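Local coordinates for protein demethylmenaquinone Methyltransferase (Thermus thermophilus, PDB 1J3L) that is an RraA-like protein of uncertain function that assembles from three copies of one mixed alpha/beta chain, at residues 30-35 against 142-147; 18-23 against 148-153. All blocks are in the same frame, centred on the assembly; numbering follows the deposited sequence.

Interaction 1: 30-35 against 142-147; sequences RFAGRV and FLLADE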
ATOM      1  N   ARG A  30       2.835   0.739  17.881  1.00 27.65           N
ATOM      2  CA  ARG A  30       2.881   2.064  18.491  1.00 31.10           C
ATOM      3  C   ARG A  30       4.164   2.253  19.287  1.00 22.59           C
ATOM      4  O   ARG A  30       4.547   1.392  20.086  1.00 28.19           O
ATOM      5  CB  ARG A  30       1.665   2.265  19.403  1.00 29.74           C
ATOM      6  CG  ARG A  30       0.332   2.210  18.669  1.00 35.01           C
ATOM      7  CD  ARG A  30      -0.840   2.343  19.622  1.00 35.43           C
ATOM      8  NE  ARG A  30      -2.110   2.466  18.908  1.00 45.97           N
ATOM      9  CZ  ARG A  30      -3.308   2.421  19.490  1.00 46.78           C
ATOM     10  NH1 ARG A  30      -3.414   2.256  20.803  1.00 41.54           N
ATOM     11  NH2 ARG A  30      -4.406   2.526  18.756  1.00 43.30           N
ATOM     12  N   PHE A  31       4.822   3.384  19.052  1.00 22.70           N
ATOM     13  CA  PHE A  31       6.063   3.731  19.727  1.00 24.09           C
ATOM     14  C   PHE A  31       6.279   5.241  19.617  1.00 29.54           C
ATOM     15  O   PHE A  31       5.631   5.914  18.813  1.00 27.72           O
ATOM     16  CB  PHE A  31       7.249   2.989  19.097  1.00 23.55           C
ATOM     17  CG  PHE A  31       7.485   3.334  17.652  1.00 13.36           C
ATOM     18  CD1 PHE A  31       6.684   2.790  16.652  1.00 13.79           C
ATOM     19  CD2 PHE A  31       8.512   4.205  17.289  1.00  6.12           C
ATOM     20  CE1 PHE A  31       6.901   3.107  15.291  1.00 15.37           C
ATOM     21  CE2 PHE A  31       8.743   4.535  15.939  1.00 17.97           C
ATOM     22  CZ  PHE A  31       7.933   3.979  14.938  1.00 19.00           C
ATOM     23  N   ALA A  32       7.198   5.764  20.423  1.00 26.36           N
ATOM     24  CA  ALA A  32       7.488   7.189  20.431  1.00 23.89           C
ATOM     25  C   ALA A  32       8.829   7.476  21.097  1.00 21.67           C
ATOM     26  O   ALA A  32       9.368   6.635  21.814  1.00 24.80           O
ATOM     27  CB  ALA A  32       6.374   7.926  21.164  1.00 20.11           C
ATOM     28  N   GLY A  33       9.373   8.665  20.867  1.00 24.86           N
ATOM     29  CA  GLY A  33      10.642   8.995  21.490  1.00 18.19           C
ATOM     30  C   GLY A  33      11.334  10.219  20.930  1.00 30.67           C
ATOM     31  O   GLY A  33      10.865  10.837  19.967  1.00 20.87           O
ATOM     32  N   ARG A  34      12.454  10.576  21.554  1.00 23.55           N
ATOM     33  CA  ARG A  34      13.250  11.709  21.124  1.00 20.16           C
ATOM     34  C   ARG A  34      13.864  11.327  19.778  1.00 29.35           C
ATOM     35  O   ARG A  34      14.495  10.278  19.656  1.00 26.75           O
ATOM     36  CB  ARG A  34      14.356  11.998  22.150  1.00 21.06           C
ATOM     37  CG  ARG A  34      15.125  13.280  21.869  1.00 33.89           C
ATOM     38  CD  ARG A  34      16.237  13.526  22.886  1.00 34.14           C
ATOM     39  NE  ARG A  34      16.866  14.833  22.691  1.00 36.06           N
ATOM     40  CZ  ARG A  34      16.304  15.998  23.013  1.00 40.10           C
ATOM     41  NH1 ARG A  34      15.094  16.032  23.552  1.00 35.10           N
ATOM     42  NH2 ARG A  34      16.951  17.133  22.797  1.00 36.53           N
ATOM     43  N   VAL A  35      13.675  12.181  18.779  1.00 28.12           N
ATOM     44  CA  VAL A  35      14.182  11.942  17.436  1.00 19.50           C
ATOM     45  C   VAL A  35      15.687  12.112  17.261  1.00 27.79           C
ATOM     46  O   VAL A  35      16.306  13.032  17.794  1.00 29.39           O
ATOM     47  CB  VAL A  35      13.475  12.869  16.395  1.00 27.97           C
ATOM     48  CG1 VAL A  35      14.108  12.712  15.032  1.00 19.69           C
ATOM     49  CG2 VAL A  35      11.993  12.543  16.318  1.00 11.96           C
ATOM     50  N   PHE A 142      10.238  15.442  19.300  1.00 26.52           N
ATOM     51  CA  PHE A 142       9.630  14.234  19.849  1.00 24.97           C
ATOM     52  C   PHE A 142       8.771  13.597  18.764  1.00 34.02           C
ATOM     53  O   PHE A 142       7.975  14.274  18.112  1.00 36.28           O
ATOM     54  CB  PHE A 142       8.755  14.571  21.062  1.00 19.16           C
ATOM     55  CG  PHE A 142       8.249  13.362  21.807  1.00 18.34           C
ATOM     56  CD1 PHE A 142       9.124  12.532  22.497  1.00 23.68           C
ATOM     57  CD2 PHE A 142       6.893  13.056  21.819  1.00 21.26           C
ATOM     58  CE1 PHE A 142       8.652  11.411  23.192  1.00 31.08           C
ATOM     59  CE2 PHE A 142       6.412  11.944  22.504  1.00 26.78           C
ATOM     60  CZ  PHE A 142       7.295  11.117  23.193  1.00 26.61           C
ATOM     61  N   LEU A 143       8.943  12.296  18.554  1.00 38.57           N
ATOM     62  CA  LEU A 143       8.165  11.605  17.543  1.00 28.10           C
ATOM     63  C   LEU A 143       7.179  10.628  18.153  1.00 30.16           C
ATOM     64  O   LEU A 143       7.465   9.949  19.139  1.00 28.81           O
ATOM     65  CB  LEU A 143       9.081  10.882  16.551  1.00 29.24           C
ATOM     66  CG  LEU A 143       8.390  10.116  15.416  1.00 26.82           C
ATOM     67  CD1 LEU A 143       9.343   9.950  14.237  1.00 29.70           C
ATOM     68  CD2 LEU A 143       7.920   8.762  15.922  1.00 11.25           C
ATOM     69  N   LEU A 144       6.002  10.579  17.549  1.00 32.07           N
ATOM     70  CA  LEU A 144       4.938   9.700  17.980  1.00 27.90           C
ATOM     71  C   LEU A 144       4.528   8.916  16.752  1.00 27.17           C
ATOM     72  O   LEU A 144       4.406   9.473  15.664  1.00 30.48           O
ATOM     73  CB  LEU A 144       3.762  10.519  18.514  1.00 37.43           C
ATOM     74  CG  LEU A 144       3.709  10.716  20.031  1.00 42.16           C
ATOM     75  CD1 LEU A 144       3.047  12.033  20.380  1.00 44.24           C
ATOM     76  CD2 LEU A 144       2.967   9.549  20.652  1.00 46.70           C
ATOM     77  N   ALA A 145       4.324   7.617  16.920  1.00 32.57           N
ATOM     78  CA  ALA A 145       3.938   6.790  15.792  1.00 25.46           C
ATOM     79  C   ALA A 145       2.897   5.754  16.156  1.00 24.10           C
ATOM     80  O   ALA A 145       3.020   5.051  17.166  1.00 22.58           O
ATOM     81  CB  ALA A 145       5.171   6.106  15.206  1.00 19.52           C
ATOM     82  N   ASP A 146       1.865   5.674  15.320  1.00 22.52           N
ATOM     83  CA  ASP A 146       0.795   4.702  15.499  1.00 31.26           C
ATOM     84  C   ASP A 146       0.069   4.480  14.170  1.00 25.51           C
ATOM     85  O   ASP A 146       0.502   4.984  13.136  1.00 20.39           O
ATOM     86  CB  ASP A 146      -0.188   5.160  16.593  1.00 28.81           C
ATOM     87  CG  ASP A 146      -0.873   6.471  16.261  1.00 29.91           C
ATOM     88  OD1 ASP A 146      -1.298   6.645  15.101  1.00 37.88           O
ATOM     89  OD2 ASP A 146      -1.003   7.322  17.169  1.00 40.40           O
ATOM     90  N   GLU A 147      -1.030   3.728  14.206  1.00 18.41           N
ATOM     91  CA  GLU A 147      -1.814   3.422  13.012  1.00 23.60           C
ATOM     92  C   GLU A 147      -2.328   4.622  12.215  1.00 27.36           C
ATOM     93  O   GLU A 147      -2.674   4.477  11.045  1.00 29.41           O
ATOM     94  CB  GLU A 147      -3.009   2.540  13.373  1.00 23.81           C
ATOM     95  CG  GLU A 147      -4.064   3.224  14.229  1.00 31.25           C
ATOM     96  CD  GLU A 147      -3.808   3.089  15.726  1.00 39.98           C
ATOM     97  OE1 GLU A 147      -2.776   2.503  16.121  1.00 27.89           O
ATOM     98  OE2 GLU A 147      -4.653   3.571  16.512  1.00 35.90           O
TER
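Phe31 and Gly33 pair with Ala145 and Leu143 in an antiparallel beta ladder. It joins strands 31-39 and 142-146 of the mixed sheet of this RraA-like chain. Phe31–Ala145 and Gly33–Leu143 are the hydrogen-bonded pairs. Ala32–Leu144 and Arg34–Phe142 are the non-hydrogen-bonded pairs between and beside them. Four backbone bonds hold the ladder. The straightest runs from Leu143 N to Gly33 O (2.8 Å, 176° at the hydrogen).

The tight side carries Phe31, Leu143 and Ala145, all buried. The Phe31 CG lies between the backbone N and the carbonyl carbon (chi1 62°). From there the ring turns one face to Ala145, whose CB stands 3.7 Å from the ring centroid in a CH-pi contact. Val35 CG2 presses on Leu143 CB at 3.4 Å, closer than usual for two carbons. Val59 of the neighbouring strand 58-63 packs against both Phe31 and Leu143.

The other side is looser. Ala32 CB meets Phe142 CZ at 3.9 Å and Leu144 CD2 at 3.8 Å. The Phe142 ring also leans on Pro156 and Pro157. Arg34 on this side is exposed and reaches little of the opposite strand.

At the partly exposed end, Arg30 and Glu147 form a two-pronged salt bridge with nearly coplanar groups. Arg4 is a second partner of Glu147 OE2. The Arg30 NH2 to Glu147 OE2 prong is very short, so its exact length is doubtful. In the other prong, Arg30 NE points to the syn lone pair of Glu147 OE1, 2.9 Å away and in the guanidinium plane.

Interaction 2: 18-23 against 148-153; sequences LPMVFK and DGLLLL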
ATOM      1  N   LEU A  18       2.939  13.236   9.373  1.00 28.71           N
ATOM      2  CA  LEU A  18       3.131  12.467   8.158  1.00 29.40           C
ATOM      3  C   LEU A  18       2.053  11.391   8.108  1.00 28.39           C
ATOM      4  O   LEU A  18       1.706  10.796   9.134  1.00 32.97           O
ATOM      5  CB  LEU A  18       4.521  11.825   8.139  1.00 29.18           C
ATOM      6  CG  LEU A  18       5.671  12.773   7.792  1.00 39.49           C
ATOM      7  CD1 LEU A  18       7.003  12.071   7.932  1.00 34.01           C
ATOM      8  CD2 LEU A  18       5.482  13.269   6.377  1.00 41.26           C
ATOM      9  N   PRO A  19       1.478  11.154   6.919  1.00 22.52           N
ATOM     10  CA  PRO A  19       0.440  10.127   6.795  1.00 23.88           C
ATOM     11  C   PRO A  19       1.063   8.744   6.984  1.00 21.43           C
ATOM     12  O   PRO A  19       2.275   8.574   6.833  1.00 18.82           O
ATOM     13  CB  PRO A  19      -0.099  10.347   5.379  1.00 19.01           C
ATOM     14  CG  PRO A  19       1.110  10.883   4.647  1.00 17.79           C
ATOM     15  CD  PRO A  19       1.704  11.843   5.636  1.00 18.49           C
HETATM   16  N   MSE A  20       0.237   7.767   7.329  1.00 28.46           N
HETATM   17  CA  MSE A  20       0.721   6.410   7.529  1.00 28.96           C
HETATM   18  C   MSE A  20       0.904   5.722   6.180  1.00 28.46           C
HETATM   19  O   MSE A  20       0.118   4.860   5.803  1.00 27.73           O
HETATM   20  CB  MSE A  20      -0.257   5.617   8.412  1.00 26.35           C
HETATM   21  CG  MSE A  20       0.223   4.207   8.762  1.00 28.34           C
HETATM   22 SE   MSE A  20       2.144   4.104   8.964  1.00 36.78          SE
HETATM   23  CE  MSE A  20       2.346   5.227  10.507  1.00 42.15           C
ATOM     24  N   VAL A  21       1.946   6.125   5.457  1.00 26.50           N
ATOM     25  CA  VAL A  21       2.261   5.567   4.147  1.00 24.44           C
ATOM     26  C   VAL A  21       3.492   4.655   4.255  1.00 28.82           C
ATOM     27  O   VAL A  21       4.137   4.322   3.262  1.00 18.22           O
ATOM     28  CB  VAL A  21       2.524   6.688   3.122  1.00 31.52           C
ATOM     29  CG1 VAL A  21       1.275   7.540   2.972  1.00 44.17           C
ATOM     30  CG2 VAL A  21       3.696   7.554   3.570  1.00 27.90           C
ATOM     31  N   PHE A  22       3.814   4.273   5.486  1.00 22.50           N
ATOM     32  CA  PHE A  22       4.927   3.378   5.757  1.00 30.17           C
ATOM     33  C   PHE A  22       4.352   2.023   6.172  1.00 26.04           C
ATOM     34  O   PHE A  22       3.277   1.956   6.751  1.00 29.42           O
ATOM     35  CB  PHE A  22       5.794   3.908   6.905  1.00 23.72           C
ATOM     36  CG  PHE A  22       6.519   5.179   6.592  1.00 25.78           C
ATOM     37  CD1 PHE A  22       5.867   6.406   6.663  1.00 30.67           C
ATOM     38  CD2 PHE A  22       7.873   5.156   6.257  1.00 29.62           C
ATOM     39  CE1 PHE A  22       6.557   7.600   6.408  1.00 31.17           C
ATOM     40  CE2 PHE A  22       8.573   6.344   5.998  1.00 16.26           C
ATOM     41  CZ  PHE A  22       7.912   7.566   6.077  1.00 22.79           C
ATOM     42  N   LYS A  23       5.048   0.940   5.867  1.00 21.89           N
ATOM     43  CA  LYS A  23       4.553  -0.358   6.281  1.00 22.24           C
ATOM     44  C   LYS A  23       5.133  -0.591   7.668  1.00 20.89           C
ATOM     45  O   LYS A  23       6.215  -0.107   7.975  1.00 19.39           O
ATOM     46  CB  LYS A  23       5.012  -1.449   5.316  1.00 21.83           C
ATOM     47  CG  LYS A  23       4.624  -1.168   3.870  1.00 43.06           C
ATOM     48  CD  LYS A  23       4.664  -2.415   2.997  1.00 43.52           C
ATOM     49  CE  LYS A  23       4.354  -2.072   1.544  1.00 44.20           C
ATOM     50  NZ  LYS A  23       4.046  -3.281   0.721  1.00 32.28           N
ATOM     51  N   ASP A 148      -2.394   5.798  12.832  1.00 24.99           N
ATOM     52  CA  ASP A 148      -2.880   6.971  12.118  1.00 26.47           C
ATOM     53  C   ASP A 148      -1.750   7.806  11.545  1.00 25.53           C
ATOM     54  O   ASP A 148      -1.996   8.846  10.934  1.00 26.76           O
ATOM     55  CB  ASP A 148      -3.747   7.857  13.025  1.00 32.80           C
ATOM     56  CG  ASP A 148      -5.009   7.157  13.503  1.00 37.69           C
ATOM     57  OD1 ASP A 148      -5.775   6.655  12.652  1.00 36.13           O
ATOM     58  OD2 ASP A 148      -5.236   7.117  14.732  1.00 42.56           O
ATOM     59  N   GLY A 149      -0.512   7.368  11.746  1.00 21.80           N
ATOM     60  CA  GLY A 149       0.605   8.122  11.211  1.00 24.71           C
ATOM     61  C   GLY A 149       1.675   8.548  12.200  1.00 25.18           C
ATOM     62  O   GLY A 149       1.812   7.974  13.279  1.00 26.05           O
ATOM     63  N   LEU A 150       2.436   9.569  11.819  1.00 28.03           N
ATOM     64  CA  LEU A 150       3.532  10.073  12.640  1.00 28.11           C
ATOM     65  C   LEU A 150       3.358  11.534  13.016  1.00 30.73           C
ATOM     66  O   LEU A 150       3.099  12.376  12.156  1.00 23.16           O
ATOM     67  CB  LEU A 150       4.855   9.940  11.887  1.00 31.98           C
ATOM     68  CG  LEU A 150       5.149   8.646  11.127  1.00 27.91           C
ATOM     69  CD1 LEU A 150       6.487   8.771  10.414  1.00 40.91           C
ATOM     70  CD2 LEU A 150       5.172   7.491  12.084  1.00 42.90           C
ATOM     71  N   LEU A 151       3.511  11.832  14.303  1.00 34.17           N
ATOM     72  CA  LEU A 151       3.403  13.202  14.783  1.00 31.44           C
ATOM     73  C   LEU A 151       4.766  13.656  15.311  1.00 35.89           C
ATOM     74  O   LEU A 151       5.385  12.976  16.132  1.00 32.20           O
ATOM     75  CB  LEU A 151       2.360  13.308  15.897  1.00 26.07           C
ATOM     76  CG  LEU A 151       2.070  14.734  16.395  1.00 26.08           C
ATOM     77  CD1 LEU A 151       1.424  15.548  15.283  1.00 26.64           C
ATOM     78  CD2 LEU A 151       1.157  14.692  17.604  1.00 19.42           C
ATOM     79  N   LEU A 152       5.228  14.802  14.826  1.00 36.35           N
ATOM     80  CA  LEU A 152       6.507  15.367  15.237  1.00 35.30           C
ATOM     81  C   LEU A 152       6.277  16.654  16.025  1.00 38.41           C
ATOM     82  O   LEU A 152       5.769  17.631  15.478  1.00 34.94           O
ATOM     83  CB  LEU A 152       7.362  15.685  14.011  1.00 38.77           C
ATOM     84  CG  LEU A 152       7.851  14.540  13.124  1.00 28.02           C
ATOM     85  CD1 LEU A 152       8.568  15.136  11.924  1.00 46.24           C
ATOM     86  CD2 LEU A 152       8.787  13.628  13.910  1.00 35.11           C
ATOM     87  N   LEU A 153       6.658  16.651  17.300  1.00 40.41           N
ATOM     88  CA  LEU A 153       6.495  17.811  18.173  1.00 44.61           C
ATOM     89  C   LEU A 153       7.860  18.417  18.488  1.00 53.30           C
ATOM     90  O   LEU A 153       8.837  17.689  18.670  1.00 61.76           O
ATOM     91  CB  LEU A 153       5.797  17.386  19.469  1.00 38.11           C
ATOM     92  CG  LEU A 153       4.419  16.742  19.276  1.00 33.60           C
ATOM     93  CD1 LEU A 153       3.919  16.125  20.564  1.00 28.05           C
ATOM     94  CD2 LEU A 153       3.458  17.790  18.778  1.00 36.46           C
TER
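Leu18 and Leu150 satisfy each other's backbone polar atoms. Leu18 N donates to Leu150 O at 2.9 Å. Leu150 N donates back to Leu18 O at 3.0 Å, with 174° at the hydrogen. Leu18 O has a further, softer neighbour in Gly149 CA, a CH...O contact at 3.6 Å.

The two bonds make Leu18 and Leu150 an antiparallel hydrogen-bonded pair. They fasten the short strand 16-18 to strand 149-153 of the mixed sheet. A backbone bond between Leu152 and Glu16 continues the pairing. Beyond Leu18 the first segment leaves the sheet through an inverse gamma turn centred on Met20, a selenomethionine. The turn's bond, from Val21 N to Pro19 O, is weak. Backbone bonds to the second subunit also involve Met20.

Asp148, at the start of the other segment, is buried, and its OD1 and backbone N find partners outside the two segments. Asp148 OD1 accepts from Thr98 N of the second subunit. Its own backbone N is bonded to Asp146 OD1. Asp148 OD2 has a long, weak ion pair with Arg4.

Apolar side chains close the contact around Leu150. Its CD1 touches Leu18 CD1 at 4.2 Å and Phe22 CE1 at the same distance. The Phe22 and Leu150 side chains cross at about a right angle. Leu109 of strand 107-110 packs on Phe22, Met20 and Leu150. The Met20 chain starts with CG anti to the backbone N (chi1 -176°), then bends at the next two torsions. Its CE thereby lies 3.9 Å from Leu150 CD2 and a tight 3.5 Å from Gly149 CA.

In the fold
Interaction 1 is nested along the chain inside the loop closed by interaction 2, and their centres lie about 9 Å apart. Strands 142-146 and 149-153 follow each other and pair antiparallel in one sheet, so the two contacts share a hairpin. Probable hydrogen bonds join its arms: Phe142 N to Leu153 O at 2.7 Å and Leu144 N to Leu151 O at 2.9 Å. Ala145 CB meets Leu150 CD2 at 3.4 Å. Met20 CE packs against Asp146 O. Both contacts reach the second subunit. The bound magnesium ion is about 11 Å from the Arg34 side chain.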